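Local coordinates for 5-cytosine DNA methyltransferase (Entamoeba histolytica, PDB 3QV2), which probably transfers a methyl group from S-adenosyl-L-methionine to carbon 5 of cytosine in tRNA or DNA, as a Dnmt2-type member of the C5-methyltransferase family, at residues 97-102 / 136-141; 130-135 / 169-174. All coordinates share one frame; numbering follows the deposited sequence.

Interaction 1. Residues 97-102 / 136-141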
loop_
_atom_site.group_PDB
_atom_site.type_symbol
_atom_site.label_atom_id
_atom_site.label_comp_id
_atom_site.label_asym_id
_atom_site.label_seq_id
_atom_site.Cartn_x
_atom_site.Cartn_y
_atom_site.Cartn_z
ATOM N N HIS A 97 14.125 -7.852 19.721
ATOM C CA HIS A 97 13.522 -9.147 19.434
ATOM C C HIS A 97 12.085 -9.205 19.947
ATOM O O HIS A 97 11.643 -10.229 20.473
ATOM C CB HIS A 97 14.359 -10.267 20.055
ATOM C CG HIS A 97 15.827 -9.976 20.083
ATOM N ND1 HIS A 97 16.597 -9.916 18.938
ATOM C CD2 HIS A 97 16.662 -9.719 21.113
ATOM C CE1 HIS A 97 17.844 -9.639 19.268
ATOM N NE2 HIS A 97 17.914 -9.513 20.580
ATOM N N LYS A 98 11.361 -8.103 19.778
ATOM C CA LYS A 98 10.000 -7.988 20.290
ATOM C C LYS A 98 8.955 -8.078 19.177
ATOM O O LYS A 98 7.757 -8.166 19.443
ATOM C CB LYS A 98 9.834 -6.682 21.062
ATOM C CG LYS A 98 10.637 -6.615 22.356
ATOM C CD LYS A 98 9.725 -6.703 23.564
ATOM C CE LYS A 98 8.729 -5.557 23.559
ATOM N NZ LYS A 98 7.843 -5.576 24.753
ATOM N N ASP A 99 9.413 -8.053 17.931
ATOM C CA ASP A 99 8.511 -8.127 16.784
ATOM C C ASP A 99 7.793 -9.474 16.704
ATOM O O ASP A 99 6.617 -9.537 16.343
ATOM C CB ASP A 99 9.268 -7.853 15.481
ATOM C CG ASP A 99 10.434 -8.798 15.270
ATOM O OD1 ASP A 99 11.137 -9.107 16.254
ATOM O OD2 ASP A 99 10.650 -9.233 14.119
ATOM N N ILE A 100 8.501 -10.545 17.045
ATOM C CA ILE A 100 7.939 -11.890 16.967
ATOM C C ILE A 100 6.857 -12.104 18.022
ATOM O O ILE A 100 6.001 -12.974 17.878
ATOM C CB ILE A 100 9.029 -12.968 17.134
ATOM C CG1 ILE A 100 8.519 -14.325 16.645
ATOM C CG2 ILE A 100 9.495 -13.044 18.581
ATOM C CD1 ILE A 100 8.195 -14.357 15.168
ATOM N N ASN A 101 6.901 -11.304 19.081
ATOM C CA ASN A 101 5.928 -11.425 20.160
ATOM C C ASN A 101 4.915 -10.286 20.141
ATOM O O ASN A 101 4.010 -10.234 20.973
ATOM C CB ASN A 101 6.632 -11.495 21.516
ATOM C CG ASN A 101 7.546 -12.699 21.635
ATOM O OD1 ASN A 101 8.763 -12.560 21.762
ATOM N ND2 ASN A 101 6.963 -13.893 21.596
ATOM N N ASP A 102 5.073 -9.378 19.183
ATOM C CA ASP A 102 4.166 -8.244 19.040
ATOM C C ASP A 102 2.774 -8.717 18.628
ATOM O O ASP A 102 2.623 -9.430 17.638
ATOM C CB ASP A 102 4.719 -7.250 18.017
ATOM C CG ASP A 102 3.970 -5.934 18.016
ATOM O OD1 ASP A 102 4.628 -4.874 17.952
ATOM O OD2 ASP A 102 2.724 -5.956 18.076
ATOM N N GLU A 136 13.919 -8.018 7.339
ATOM C CA GLU A 136 14.897 -8.430 8.344
ATOM C C GLU A 136 14.256 -8.894 9.651
ATOM O O GLU A 136 14.959 -9.243 10.600
ATOM C CB GLU A 136 15.881 -7.291 8.632
ATOM C CG GLU A 136 17.302 -7.558 8.161
ATOM C CD GLU A 136 17.437 -7.502 6.653
ATOM O OE1 GLU A 136 16.966 -6.516 6.048
ATOM O OE2 GLU A 136 18.013 -8.446 6.071
ATOM N N SER A 137 12.928 -8.897 9.700
ATOM C CA SER A 137 12.213 -9.255 10.922
ATOM C C SER A 137 12.295 -10.746 11.225
ATOM O O SER A 137 12.455 -11.567 10.321
ATOM C CB SER A 137 10.745 -8.827 10.836
ATOM O OG SER A 137 10.054 -9.564 9.844
ATOM N N LEU A 138 12.187 -11.088 12.504
ATOM C CA LEU A 138 12.119 -12.483 12.915
ATOM C C LEU A 138 10.811 -13.088 12.425
ATOM O O LEU A 138 10.721 -14.292 12.189
ATOM C CB LEU A 138 12.217 -12.605 14.436
ATOM C CG LEU A 138 13.570 -12.258 15.060
ATOM C CD1 LEU A 138 13.476 -12.231 16.581
ATOM C CD2 LEU A 138 14.638 -13.239 14.593
ATOM N N VAL A 139 9.799 -12.241 12.276
ATOM C CA VAL A 139 8.501 -12.680 11.780
ATOM C C VAL A 139 8.610 -13.237 10.367
ATOM O O VAL A 139 8.158 -14.348 10.094
ATOM C CB VAL A 139 7.471 -11.535 11.789
ATOM C CG1 VAL A 139 6.212 -11.946 11.033
ATOM C CG2 VAL A 139 7.146 -11.124 13.218
ATOM N N PHE A 140 9.211 -12.467 9.467
ATOM C CA PHE A 140 9.355 -12.912 8.086
ATOM C C PHE A 140 10.371 -14.040 7.948
ATOM O O PHE A 140 10.216 -14.918 7.101
ATOM C CB PHE A 140 9.729 -11.757 7.155
ATOM C CG PHE A 140 9.926 -12.181 5.729
ATOM C CD1 PHE A 140 11.184 -12.160 5.150
ATOM C CD2 PHE A 140 8.853 -12.623 4.975
ATOM C CE1 PHE A 140 11.364 -12.556 3.840
ATOM C CE2 PHE A 140 9.026 -13.023 3.666
ATOM C CZ PHE A 140 10.283 -12.988 3.097
ATOM N N LYS A 141 11.412 -14.010 8.774
ATOM C CA LYS A 141 12.402 -15.080 8.773
ATOM C C LYS A 141 11.702 -16.422 8.941
ATOM O O LYS A 141 12.030 -17.399 8.268
ATOM C CB LYS A 141 13.424 -14.880 9.894
ATOM C CG LYS A 141 14.408 -16.031 10.029
ATOM C CD LYS A 141 15.311 -15.854 11.237
ATOM C CE LYS A 141 16.189 -17.077 11.460
ATOM N NZ LYS A 141 17.119 -17.320 10.322
#
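Ile100 and Val139 bring the two backbones closest, with CA atoms 5.3 Å apart, where the irregular turn 97-102 lies against the first turn of helix 138-149. One hydrogen bond joins the segments: Leu138 N donates at 2.9 Å to Asp99 OD2, which accepts through its syn lone pair. At 136° the N-H points somewhat off the oxygen. Asp99 reaches this amide because its CG stands between its own backbone N and carbonyl carbon (chi1 57°). Ser137 CB touches the same OD2 at 3.3 Å, and the Leu138 and Asp99 side chains cross at about a right angle, with Leu138 CD1 3.9 Å from Asp99 OD1. The buried carboxylate thus takes up an N-H of the first helical turn, a place where the helix dipole would probably favour a negative charge.

Ser137 is the N-cap of that helix. Its OG accepts from Phe140 N in a nearly straight bond and also bonds to Phe134 O, so the cap is tied back to the preceding loop. Apolar contacts complete the joint. Ile100 swings CG1 anti to its backbone N (chi1 -163°), which carries CD1 alongside the helix to 3.8 Å from Val139 CA. Val139 CG2 in turn packs against Asp99 O at 3.5 Å. Leu138 CD1 also meets His97 CB at 4.1 Å; His97, with positive phi, follows the preceding helix and closes it with a Schellman motif.

Ser137 and Val139 also touch Tyr89, on the loop just past Cys86, the predicted active-site residue of the Pro-Cys-Gln signature of C5-methyltransferases. The contact joins the loop between helices 91-94 and 106-115 to the N terminus of helix 138-149. Met94 touches Asp99, while Leu109 packs on both Ile100 and Val139.

Interaction 2. Residues 130-135 / 169-174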
loop_
_atom_site.group_PDB
_atom_site.type_symbol
_atom_site.label_atom_id
_atom_site.label_comp_id
_atom_site.label_asym_id
_atom_site.label_seq_id
_atom_site.Cartn_x
_atom_site.Cartn_y
_atom_site.Cartn_z
ATOM N N ASN A 130 4.901 -4.960 2.517
ATOM C CA ASN A 130 5.212 -4.398 3.826
ATOM C C ASN A 130 6.324 -3.360 3.741
ATOM O O ASN A 130 6.734 -2.967 2.647
ATOM C CB ASN A 130 5.605 -5.509 4.805
ATOM C CG ASN A 130 5.092 -5.258 6.210
ATOM O OD1 ASN A 130 5.741 -4.588 7.013
ATOM N ND2 ASN A 130 3.919 -5.799 6.515
ATOM N N VAL A 131 6.806 -2.915 4.897
ATOM C CA VAL A 131 7.914 -1.968 4.952
ATOM C C VAL A 131 9.248 -2.703 4.843
ATOM O O VAL A 131 9.337 -3.883 5.180
ATOM C CB VAL A 131 7.879 -1.133 6.249
ATOM C CG1 VAL A 131 6.662 -0.222 6.255
ATOM C CG2 VAL A 131 7.872 -2.042 7.465
ATOM N N PRO A 132 10.289 -2.004 4.360
ATOM C CA PRO A 132 11.616 -2.587 4.139
ATOM C C PRO A 132 12.120 -3.434 5.309
ATOM O O PRO A 132 12.620 -4.538 5.087
ATOM C CB PRO A 132 12.504 -1.354 3.958
ATOM C CG PRO A 132 11.593 -0.351 3.339
ATOM C CD PRO A 132 10.239 -0.587 3.957
ATOM N N LEU A 133 11.982 -2.930 6.532
ATOM C CA LEU A 133 12.503 -3.626 7.708
ATOM C C LEU A 133 11.852 -4.986 7.949
ATOM O O LEU A 133 12.397 -5.821 8.670
ATOM C CB LEU A 133 12.378 -2.749 8.958
ATOM C CG LEU A 133 13.406 -1.621 9.076
ATOM C CD1 LEU A 133 13.134 -0.763 10.302
ATOM C CD2 LEU A 133 14.810 -2.200 9.122
ATOM N N PHE A 134 10.688 -5.206 7.347
ATOM C CA PHE A 134 10.006 -6.490 7.466
ATOM C C PHE A 134 10.903 -7.606 6.946
ATOM O O PHE A 134 10.902 -8.718 7.473
ATOM C CB PHE A 134 8.690 -6.466 6.688
ATOM C CG PHE A 134 7.881 -7.725 6.818
ATOM C CD1 PHE A 134 7.326 -8.085 8.035
ATOM C CD2 PHE A 134 7.660 -8.541 5.721
ATOM C CE1 PHE A 134 6.576 -9.240 8.157
ATOM C CE2 PHE A 134 6.910 -9.695 5.836
ATOM C CZ PHE A 134 6.367 -10.045 7.055
ATOM N N LYS A 135 11.677 -7.290 5.913
ATOM C CA LYS A 135 12.599 -8.244 5.309
ATOM C C LYS A 135 13.587 -8.812 6.327
ATOM O O LYS A 135 14.035 -9.951 6.198
ATOM C CB LYS A 135 13.356 -7.584 4.154
ATOM C CG LYS A 135 14.452 -8.442 3.542
ATOM C CD LYS A 135 15.174 -7.698 2.431
ATOM C CE LYS A 135 16.329 -8.517 1.880
ATOM N NZ LYS A 135 15.868 -9.831 1.354
ATOM N N SER A 169 7.846 8.942 -3.598
ATOM C CA SER A 169 8.747 8.052 -2.882
ATOM C C SER A 169 8.004 7.234 -1.837
ATOM O O SER A 169 7.538 7.768 -0.832
ATOM C CB SER A 169 9.874 8.847 -2.223
ATOM O OG SER A 169 10.696 9.466 -3.197
ATOM N N ARG A 170 7.892 5.934 -2.083
ATOM C CA ARG A 170 7.276 5.027 -1.124
ATOM C C ARG A 170 7.984 3.679 -1.152
ATOM O O ARG A 170 7.428 2.680 -1.607
ATOM C CB ARG A 170 5.782 4.854 -1.415
ATOM C CG ARG A 170 5.015 4.156 -0.301
ATOM C CD ARG A 170 3.535 4.043 -0.625
ATOM N NE ARG A 170 2.780 3.461 0.481
ATOM C CZ ARG A 170 2.206 4.170 1.447
ATOM N NH1 ARG A 170 2.297 5.492 1.442
ATOM N NH2 ARG A 170 1.540 3.557 2.417
ATOM N N THR A 171 9.221 3.664 -0.668
ATOM C CA THR A 171 10.023 2.449 -0.643
ATOM C C THR A 171 9.357 1.364 0.195
ATOM O O THR A 171 9.144 1.534 1.396
ATOM C CB THR A 171 11.431 2.725 -0.088
ATOM O OG1 THR A 171 12.052 3.767 -0.853
ATOM C CG2 THR A 171 12.286 1.471 -0.151
ATOM N N ARG A 172 9.026 0.249 -0.446
ATOM C CA ARG A 172 8.372 -0.861 0.239
ATOM C C ARG A 172 9.002 -2.206 -0.107
ATOM O O ARG A 172 9.738 -2.334 -1.087
ATOM C CB ARG A 172 6.876 -0.886 -0.084
ATOM C CG ARG A 172 6.082 0.256 0.534
ATOM C CD ARG A 172 6.113 0.194 2.053
ATOM N NE ARG A 172 5.168 1.128 2.658
ATOM C CZ ARG A 172 5.476 2.363 3.039
ATOM N NH1 ARG A 172 4.549 3.142 3.580
ATOM N NH2 ARG A 172 6.710 2.819 2.882
ATOM N N TYR A 173 8.706 -3.207 0.714
ATOM C CA TYR A 173 9.225 -4.552 0.520
ATOM C C TYR A 173 8.127 -5.445 -0.041
ATOM O O TYR A 173 6.989 -5.412 0.430
ATOM C CB TYR A 173 9.747 -5.103 1.846
ATOM C CG TYR A 173 10.312 -6.503 1.775
ATOM C CD1 TYR A 173 11.314 -6.826 0.871
ATOM C CD2 TYR A 173 9.858 -7.496 2.632
ATOM C CE1 TYR A 173 11.838 -8.106 0.811
ATOM C CE2 TYR A 173 10.376 -8.776 2.582
ATOM C CZ TYR A 173 11.364 -9.075 1.671
ATOM O OH TYR A 173 11.883 -10.347 1.618
ATOM N N TYR A 174 8.470 -6.235 -1.054
ATOM C CA TYR A 174 7.493 -7.087 -1.725
ATOM C C TYR A 174 7.950 -8.539 -1.809
ATOM O O TYR A 174 9.064 -8.825 -2.248
ATOM C CB TYR A 174 7.210 -6.562 -3.133
ATOM C CG TYR A 174 6.725 -5.131 -3.172
ATOM C CD1 TYR A 174 5.383 -4.828 -3.000
ATOM C CD2 TYR A 174 7.610 -4.082 -3.384
ATOM C CE1 TYR A 174 4.933 -3.524 -3.037
ATOM C CE2 TYR A 174 7.171 -2.771 -3.422
ATOM C CZ TYR A 174 5.829 -2.500 -3.249
ATOM O OH TYR A 174 5.381 -1.202 -3.285
#
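Asn130 and Tyr173 form an antiparallel hydrogen-bonded pair, joining the end of strand 125-130 to the start of strand 172-178. Tyr173 N donates to Asn130 O at 2.8 Å, and Asn130 N returns a bond of 3.0 Å to Tyr173 O. Beyond the pair the first chain turns away, and Asn130 OD1 receives Val131 N within the same segment. Within 169-174, a bend at chi2 (-63°) turns the Arg172 guanidinium back, and NH2 bonds to Thr171 O from above the carbonyl plane.

The Tyr173 ring takes a CH-pi contact on one face and an aromatic neighbour at its edge. Lys135 lays CB over the middle of the ring, 3.5 Å from the centroid and only 11° off the normal. Its CG, anti to the backbone N (chi1 174°), continues the chain across the face toward the hydroxyl. Phe134 instead meets the ring edge to edge, CD2 to CD2 at 3.9 Å, and the two side chains cross at about a right angle.

Arg172 and Pro132 supply the remaining packing. Arg172 CD rests 3.3 Å from Asn130 O. Val131 CG1 sits over one guanidinium face, near its rim, and Arg170 CG over the other. Pro132 CD abuts Thr171 O at 3.5 Å.

Asp156 OD2 accepts from Tyr173 OH and forms a salt bridge with Lys135 NZ, so both polar ends share one oxygen, consistent with the lysine chain lying over the ring face. The two backbone bonds set Asn130, which touches Cys86, the predicted active-site residue, at the end of its strand; Glu129-Asn130-Val131 matches the family's ENV motif.

How the interactions relate
From the N terminus the chain passes through 97-102, then 130-135, runs straight on into 136-141, and reaches 169-174 last. Interaction 1 closes a loop containing helix 106-115 and strand 125-130; interaction 2 closes one containing helix 138-149 and strand 153-159. The two loops cross, since 130-135 lies inside the first and 136-141 inside the second. Their centres are 15 Å apart, yet they touch: Phe140 CE1 packs 3.2 Å from Tyr173 OH, and Val139 CG1 meets Phe134 CE1. Together they link the loop after helix 91-94, through the entrance of helix 138-149, to the central mixed sheet of the methyltransferase fold.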